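Local coordinates for protein cytochrome P450 (Rhodococcus erythropolis, PDB 3WEC) that hydroxylates the quinoline nitrogen of aurachin alkaloids as a heme-dependent monooxygenase, a step essential for their antibiotic activity, at residues H141-T146 and S379-S384. Sequence-based numbering, arbitrary orientation.
Sequences HLEHCT and SQRYRS
E143 and Y382 are the closest backbone neighbours, their CA atoms 9.5 Å apart, where the loop leaving helix 128-141 faces the C-terminal end of helix 364-381; the gap is bridged by side chains alone. Y382, the first residue to abandon helical backbone angles, sends its ring into this gap: a chi1 of -58°, which sets the ring opposite the carbonyl carbon, aims the hydroxyl across at E143. The phenol oxygen abuts the aliphatic part of E143, the two side chains crossing at about a right angle, with Y382 OH 3.6 Å from E143 CB and about as far from E143 CG. L142 adds a looser apolar contact at an oblique angle to the ring, L142 CB to Y382 CE2 measuring 4.4 Å, while its side chain also packs on A148 and V152 of helix 148-153. Beyond CG, E143 runs extended past the hydroxyl to R381, where a salt bridge joins R381 NH2 to E143 OE1 at 3.2 Å. The N-H points nearly straight at the oxygen (166°), which lies close to the guanidinium plane and accepts the bond on its syn side, 30° out of the carboxylate plane. R381 reaches it with an extended chain that passes over the tyrosine, R381 CG sitting 3.6 Å above the ring centre. A weak hydrogen bond from R381 NE to Y382 OH, at 3.4 Å, ties the two neighbours together. The buried phenol also hydrogen-bonds to the carbonyl oxygen of V139, near the end of helix 128-141, so one hydroxyl touches both partners of the ion pair and a helix terminus. V409 of strand 407-410 packs against both E143 and Y382. Far from the heme, this is peripheral packing in the P450 fold, joining two helix C-termini beside the two-stranded antiparallel sheet 384-387/407-410.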
loop_
_atom_site.group_PDB
_atom_site.type_symbol
_atom_site.label_atom_id
_atom_site.label_comp_id
_atom_site.label_asym_id
_atom_site.label_seq_id
_atom_site.Cartn_x
_atom_site.Cartn_y
_atom_site.Cartn_z
ATOM N N HIS A 141 8.413 -13.143 17.398
ATOM C CA HIS A 141 7.546 -12.383 18.322
ATOM C C HIS A 141 6.098 -12.874 18.356
ATOM O O HIS A 141 5.427 -12.782 19.398
ATOM C CB HIS A 141 7.646 -10.882 18.025
ATOM C CG HIS A 141 7.301 -9.981 19.202
ATOM N ND1 HIS A 141 6.750 -10.446 20.360
ATOM C CD2 HIS A 141 7.408 -8.590 19.349
ATOM C CE1 HIS A 141 6.547 -9.418 21.210
ATOM N NE2 HIS A 141 6.953 -8.283 20.597
ATOM N N LEU A 142 5.645 -13.442 17.238
ATOM C CA LEU A 142 4.308 -14.041 17.098
ATOM C C LEU A 142 3.845 -15.046 18.175
ATOM O O LEU A 142 2.646 -15.117 18.442
ATOM C CB LEU A 142 4.128 -14.689 15.715
ATOM C CG LEU A 142 3.293 -14.112 14.568
ATOM C CD1 LEU A 142 2.471 -15.246 13.976
ATOM C CD2 LEU A 142 2.333 -13.005 14.979
ATOM N N GLU A 143 4.761 -15.827 18.779
ATOM C CA GLU A 143 4.334 -16.784 19.796
ATOM C C GLU A 143 4.053 -16.182 21.174
ATOM O O GLU A 143 3.474 -16.846 22.022
ATOM C CB GLU A 143 5.251 -18.031 19.902
ATOM C CG GLU A 143 6.720 -17.808 20.246
ATOM C CD GLU A 143 7.509 -19.117 20.265
ATOM O OE1 GLU A 143 8.740 -19.069 20.061
ATOM O OE2 GLU A 143 6.910 -20.199 20.462
ATOM N N HIS A 144 4.467 -14.941 21.398
ATOM C CA HIS A 144 4.270 -14.300 22.702
ATOM C C HIS A 144 3.852 -12.864 22.549
ATOM O O HIS A 144 4.382 -11.946 23.192
ATOM C CB HIS A 144 5.515 -14.438 23.575
ATOM C CG HIS A 144 5.791 -15.867 24.026
ATOM N ND1 HIS A 144 4.896 -16.593 24.747
ATOM C CD2 HIS A 144 6.893 -16.697 23.817
ATOM C CE1 HIS A 144 5.405 -17.819 24.989
ATOM N NE2 HIS A 144 6.627 -17.881 24.418
ATOM N N CYS A 145 2.880 -12.670 21.674
ATOM C CA CYS A 145 2.275 -11.386 21.514
ATOM C C CYS A 145 0.812 -11.511 21.881
ATOM O O CYS A 145 0.265 -12.611 21.902
ATOM C CB CYS A 145 2.472 -10.873 20.084
ATOM S SG CYS A 145 1.514 -11.735 18.808
ATOM N N THR A 146 0.199 -10.375 22.196
ATOM C CA THR A 146 -1.240 -10.273 22.381
ATOM C C THR A 146 -1.906 -9.822 21.073
ATOM O O THR A 146 -2.929 -10.366 20.662
ATOM C CB THR A 146 -1.587 -9.274 23.503
ATOM O OG1 THR A 146 -1.081 -9.752 24.759
ATOM C CG2 THR A 146 -3.098 -9.080 23.614
ATOM N N SER A 379 6.674 -20.427 7.995
ATOM C CA SER A 379 6.355 -21.800 7.636
ATOM C C SER A 379 7.413 -22.743 8.142
ATOM O O SER A 379 7.107 -23.881 8.431
ATOM C CB SER A 379 6.241 -21.945 6.122
ATOM O OG SER A 379 7.401 -21.411 5.488
ATOM N N GLN A 380 8.651 -22.269 8.247
ATOM C CA GLN A 380 9.751 -23.081 8.793
ATOM C C GLN A 380 9.615 -23.217 10.314
ATOM O O GLN A 380 9.822 -24.277 10.847
ATOM C CB GLN A 380 11.112 -22.510 8.399
ATOM C CG GLN A 380 11.441 -22.637 6.908
ATOM C CD GLN A 380 12.860 -22.169 6.545
ATOM O OE1 GLN A 380 13.376 -21.175 7.076
ATOM N NE2 GLN A 380 13.489 -22.880 5.617
ATOM N N ARG A 381 9.208 -22.148 10.988
ATOM C CA ARG A 381 9.025 -22.139 12.440
ATOM C C ARG A 381 7.732 -22.834 12.967
ATOM O O ARG A 381 7.748 -23.463 14.028
ATOM C CB ARG A 381 9.058 -20.684 12.927
ATOM C CG ARG A 381 9.149 -20.586 14.433
ATOM C CD ARG A 381 9.624 -19.233 14.965
ATOM N NE ARG A 381 9.838 -19.461 16.385
ATOM C CZ ARG A 381 10.972 -19.947 16.903
ATOM N NH1 ARG A 381 12.034 -20.157 16.128
ATOM N NH2 ARG A 381 11.050 -20.173 18.201
ATOM N N TYR A 382 6.622 -22.710 12.237
ATOM C CA TYR A 382 5.300 -23.090 12.772
ATOM C C TYR A 382 4.572 -24.107 11.900
ATOM O O TYR A 382 4.608 -24.032 10.672
ATOM C CB TYR A 382 4.404 -21.833 13.011
ATOM C CG TYR A 382 5.009 -20.799 13.957
ATOM C CD1 TYR A 382 5.310 -21.143 15.275
ATOM C CD2 TYR A 382 5.291 -19.487 13.538
ATOM C CE1 TYR A 382 5.869 -20.234 16.149
ATOM C CE2 TYR A 382 5.861 -18.552 14.414
ATOM C CZ TYR A 382 6.151 -18.951 15.724
ATOM O OH TYR A 382 6.703 -18.106 16.649
ATOM N N ARG A 383 3.923 -25.072 12.543
ATOM C CA ARG A 383 3.105 -26.067 11.823
ATOM C C ARG A 383 1.682 -25.550 11.520
ATOM O O ARG A 383 1.100 -25.901 10.488
ATOM C CB ARG A 383 3.069 -27.438 12.535
ATOM C CG ARG A 383 1.892 -27.690 13.489
ATOM C CD ARG A 383 1.264 -29.092 13.375
ATOM N NE ARG A 383 2.241 -30.111 12.998
ATOM C CZ ARG A 383 2.587 -30.403 11.743
ATOM N NH1 ARG A 383 2.030 -29.769 10.720
ATOM N NH2 ARG A 383 3.500 -31.332 11.503
ATOM N N SER A 384 1.135 -24.732 12.420
ATOM C CA SER A 384 -0.207 -24.180 12.246
ATOM C C SER A 384 -0.271 -22.739 12.758
ATOM O O SER A 384 0.497 -22.330 13.650
ATOM C CB SER A 384 -1.247 -25.046 12.959
ATOM O OG SER A 384 -1.174 -24.853 14.356
#